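Local atomic coordinates of insect group II chitinase (Ostrinia furnacalis, PDB entry 5Y2A), a protein that hydrolyses chitin as a family 18 glycoside hydrolase, this structure being one catalytic domain of an insect group II chitinase. Residues Y195-Q200 / F222-T227. Residues are numbered along the deposited sequence; the frame is centred on the assembly and turned at random.
With NAG (2-acetamido-2-deoxy-beta-D-glucopyranose), chain C.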
loop_
_atom_site.group_PDB
_atom_site.type_symbol
_atom_site.label_atom_id
_atom_site.label_comp_id
_atom_site.label_asym_id
_atom_site.label_seq_id
_atom_site.Cartn_x
_atom_site.Cartn_y
_atom_site.Cartn_z
ATOM N N TYR A 195 -9.462 -6.315 16.234
ATOM C CA TYR A 195 -9.155 -7.036 15.006
ATOM C C TYR A 195 -7.729 -6.701 14.595
ATOM O O TYR A 195 -7.064 -5.867 15.212
ATOM C CB TYR A 195 -10.148 -6.705 13.890
ATOM C CG TYR A 195 -10.572 -5.257 13.827
ATOM C CD1 TYR A 195 -9.691 -4.270 13.383
ATOM C CD2 TYR A 195 -11.853 -4.876 14.203
ATOM C CE1 TYR A 195 -10.082 -2.941 13.316
ATOM C CE2 TYR A 195 -12.249 -3.547 14.144
ATOM C CZ TYR A 195 -11.363 -2.589 13.699
ATOM O OH TYR A 195 -11.757 -1.274 13.635
ATOM N N ASP A 196 -7.274 -7.352 13.526
ATOM C CA ASP A 196 -5.880 -7.289 13.095
ATOM C C ASP A 196 -4.946 -7.776 14.202
ATOM O O ASP A 196 -3.828 -7.284 14.353
ATOM C CB ASP A 196 -5.498 -5.877 12.630
ATOM C CG ASP A 196 -6.356 -5.394 11.478
ATOM O OD1 ASP A 196 -6.903 -6.244 10.744
ATOM O OD2 ASP A 196 -6.510 -4.167 11.324
ATOM N N TYR A 197 -5.411 -8.741 14.999
ATOM C CA TYR A 197 -4.515 -9.392 15.949
ATOM C C TYR A 197 -3.414 -10.148 15.223
ATOM O O TYR A 197 -2.306 -10.296 15.754
ATOM C CB TYR A 197 -5.286 -10.363 16.840
ATOM C CG TYR A 197 -6.196 -9.742 17.871
ATOM C CD1 TYR A 197 -5.726 -9.435 19.145
ATOM C CD2 TYR A 197 -7.532 -9.496 17.587
ATOM C CE1 TYR A 197 -6.566 -8.890 20.112
ATOM C CE2 TYR A 197 -8.379 -8.952 18.542
ATOM C CZ TYR A 197 -7.892 -8.651 19.803
ATOM O OH TYR A 197 -8.736 -8.109 20.749
ATOM N N HIS A 198 -3.705 -10.625 14.014
ATOM C CA HIS A 198 -2.778 -11.399 13.207
ATOM C C HIS A 198 -2.930 -10.996 11.751
ATOM O O HIS A 198 -3.998 -10.555 11.317
ATOM C CB HIS A 198 -3.018 -12.899 13.368
ATOM C CG HIS A 198 -2.823 -13.377 14.772
ATOM N ND1 HIS A 198 -1.583 -13.424 15.370
ATOM C CD2 HIS A 198 -3.711 -13.789 15.709
ATOM C CE1 HIS A 198 -1.712 -13.861 16.610
ATOM N NE2 HIS A 198 -2.992 -14.093 16.840
ATOM N N GLY A 199 -1.847 -11.158 11.004
ATOM C CA GLY A 199 -1.796 -10.786 9.602
ATOM C C GLY A 199 -0.462 -11.233 9.048
ATOM O O GLY A 199 0.361 -11.814 9.760
ATOM N N GLN A 200 -0.257 -10.964 7.754
ATOM C CA GLN A 200 0.936 -11.460 7.073
ATOM C C GLN A 200 2.229 -10.987 7.732
ATOM O O GLN A 200 3.278 -11.605 7.529
ATOM C CB GLN A 200 0.906 -11.067 5.586
ATOM C CG GLN A 200 0.674 -9.595 5.318
ATOM C CD GLN A 200 1.945 -8.778 5.423
ATOM O OE1 GLN A 200 3.051 -9.302 5.259
ATOM N NE2 GLN A 200 1.796 -7.490 5.706
ATOM N N PHE A 222 -3.757 -11.960 22.870
ATOM C CA PHE A 222 -4.165 -11.615 21.505
ATOM C C PHE A 222 -5.537 -12.212 21.177
ATOM O O PHE A 222 -5.690 -13.052 20.293
ATOM C CB PHE A 222 -3.114 -12.077 20.501
ATOM C CG PHE A 222 -1.988 -11.103 20.305
ATOM C CD1 PHE A 222 -1.190 -10.717 21.372
ATOM C CD2 PHE A 222 -1.721 -10.575 19.050
ATOM C CE1 PHE A 222 -0.146 -9.823 21.194
ATOM C CE2 PHE A 222 -0.682 -9.674 18.868
ATOM C CZ PHE A 222 0.106 -9.300 19.941
ATOM N N ASN A 223 -6.547 -11.780 21.928
ATOM C CA ASN A 223 -7.907 -12.229 21.654
ATOM C C ASN A 223 -8.887 -11.218 22.230
ATOM O O ASN A 223 -8.564 -10.473 23.160
ATOM C CB ASN A 223 -8.166 -13.633 22.215
ATOM C CG ASN A 223 -7.907 -13.725 23.707
ATOM O OD1 ASN A 223 -8.796 -13.463 24.512
ATOM N ND2 ASN A 223 -6.690 -14.118 24.083
ATOM N N VAL A 224 -10.097 -11.209 21.658
ATOM C CA VAL A 224 -11.093 -10.197 22.020
ATOM C C VAL A 224 -11.411 -10.256 23.506
ATOM O O VAL A 224 -11.508 -9.220 24.183
ATOM C CB VAL A 224 -12.367 -10.380 21.173
ATOM C CG1 VAL A 224 -13.472 -9.445 21.654
ATOM C CG2 VAL A 224 -12.065 -10.147 19.692
ATOM N N ASN A 225 -11.597 -11.464 24.034
ATOM C CA ASN A 225 -12.018 -11.603 25.423
ATOM C C ASN A 225 -10.990 -11.005 26.378
ATOM O O ASN A 225 -11.354 -10.298 27.325
ATOM C CB ASN A 225 -12.277 -13.071 25.745
ATOM C CG ASN A 225 -12.749 -13.277 27.164
ATOM O OD1 ASN A 225 -13.644 -12.583 27.647
ATOM N ND2 ASN A 225 -12.132 -14.226 27.847
ATOM N N PHE A 226 -9.697 -11.234 26.129
ATOM C CA PHE A 226 -8.697 -10.593 26.976
ATOM C C PHE A 226 -8.771 -9.081 26.836
ATOM O O PHE A 226 -8.780 -8.356 27.838
ATOM C CB PHE A 226 -7.282 -11.076 26.650
ATOM C CG PHE A 226 -6.232 -10.439 27.524
ATOM C CD1 PHE A 226 -5.726 -9.174 27.229
ATOM C CD2 PHE A 226 -5.781 -11.085 28.666
ATOM C CE1 PHE A 226 -4.787 -8.575 28.049
ATOM C CE2 PHE A 226 -4.839 -10.497 29.483
ATOM C CZ PHE A 226 -4.343 -9.237 29.178
ATOM N N THR A 227 -8.812 -8.589 25.594
ATOM C CA THR A 227 -8.827 -7.148 25.358
ATOM C C THR A 227 -9.945 -6.469 26.137
ATOM O O THR A 227 -9.735 -5.428 26.776
ATOM C CB THR A 227 -8.985 -6.864 23.863
ATOM O OG1 THR A 227 -7.909 -7.472 23.134
ATOM C CG2 THR A 227 -8.997 -5.371 23.615
HETATM C C1 NAG C . -12.475 -14.498 29.212
HETATM C C2 NAG C . -12.572 -15.990 29.505
HETATM C C3 NAG C . -12.830 -16.225 30.995
HETATM C C4 NAG C . -11.825 -15.472 31.862
HETATM C C5 NAG C . -11.729 -14.013 31.423
HETATM C C6 NAG C . -10.633 -13.247 32.131
HETATM C C7 NAG C . -13.385 -17.694 27.939
HETATM C C8 NAG C . -14.580 -18.269 27.240
HETATM N N2 NAG C . -13.613 -16.629 28.715
HETATM O O3 NAG C . -12.765 -17.626 31.235
HETATM O O4 NAG C . -12.277 -15.418 33.212
HETATM O O5 NAG C . -11.464 -13.925 30.016
HETATM O O6 NAG C . -9.342 -13.691 31.734
HETATM O O7 NAG C . -12.262 -18.162 27.796
HETATM O O HOH W 1 -4.060 -14.914 19.250
#
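Tyr197 and Phe222 bring the two backbones nearest, their CA atoms 6.0 Å apart, where the irregular loop 195-200, after strand 189-192 of the family 18 TIM barrel, meets 222-227, the entry to helix 224-233 and its first turn. Asn223 is the N-cap, its OD1 accepting from Phe226 N at 2.9 Å, and the contact illustrates how a buried tyrosine can tie a barrel loop to a helix start. With CG anti to the carbonyl carbon (chi1 -72°), the Tyr197 ring lies against the chain entering the helix, with Asn223 CA over one face, offset toward the rim, while Val224 CG2 packs against its CE2 at 4.0 Å. The ring's hydroxyl donates to Thr227 OG1 across 2.6 Å, and Thr227 OG1 also bonds to Ala169 O. A phenylalanine in place of Tyr197 would probably leave Thr227 OG1 without its phenolic donor and the loop less firmly tied to the helix. At the other end of the residue, the backbone O of Tyr197 sits at the edge of the Phe222 ring, 3.4 Å from CD2. His198, whose ND1 bonds to Asp202, lies obliquely to that ring, the planes at 32°. Asn225 carries the glycan through ND2. A water in the imidazole plane bridges His198 NE2 and Phe222 O, 2.7 Å from the latter.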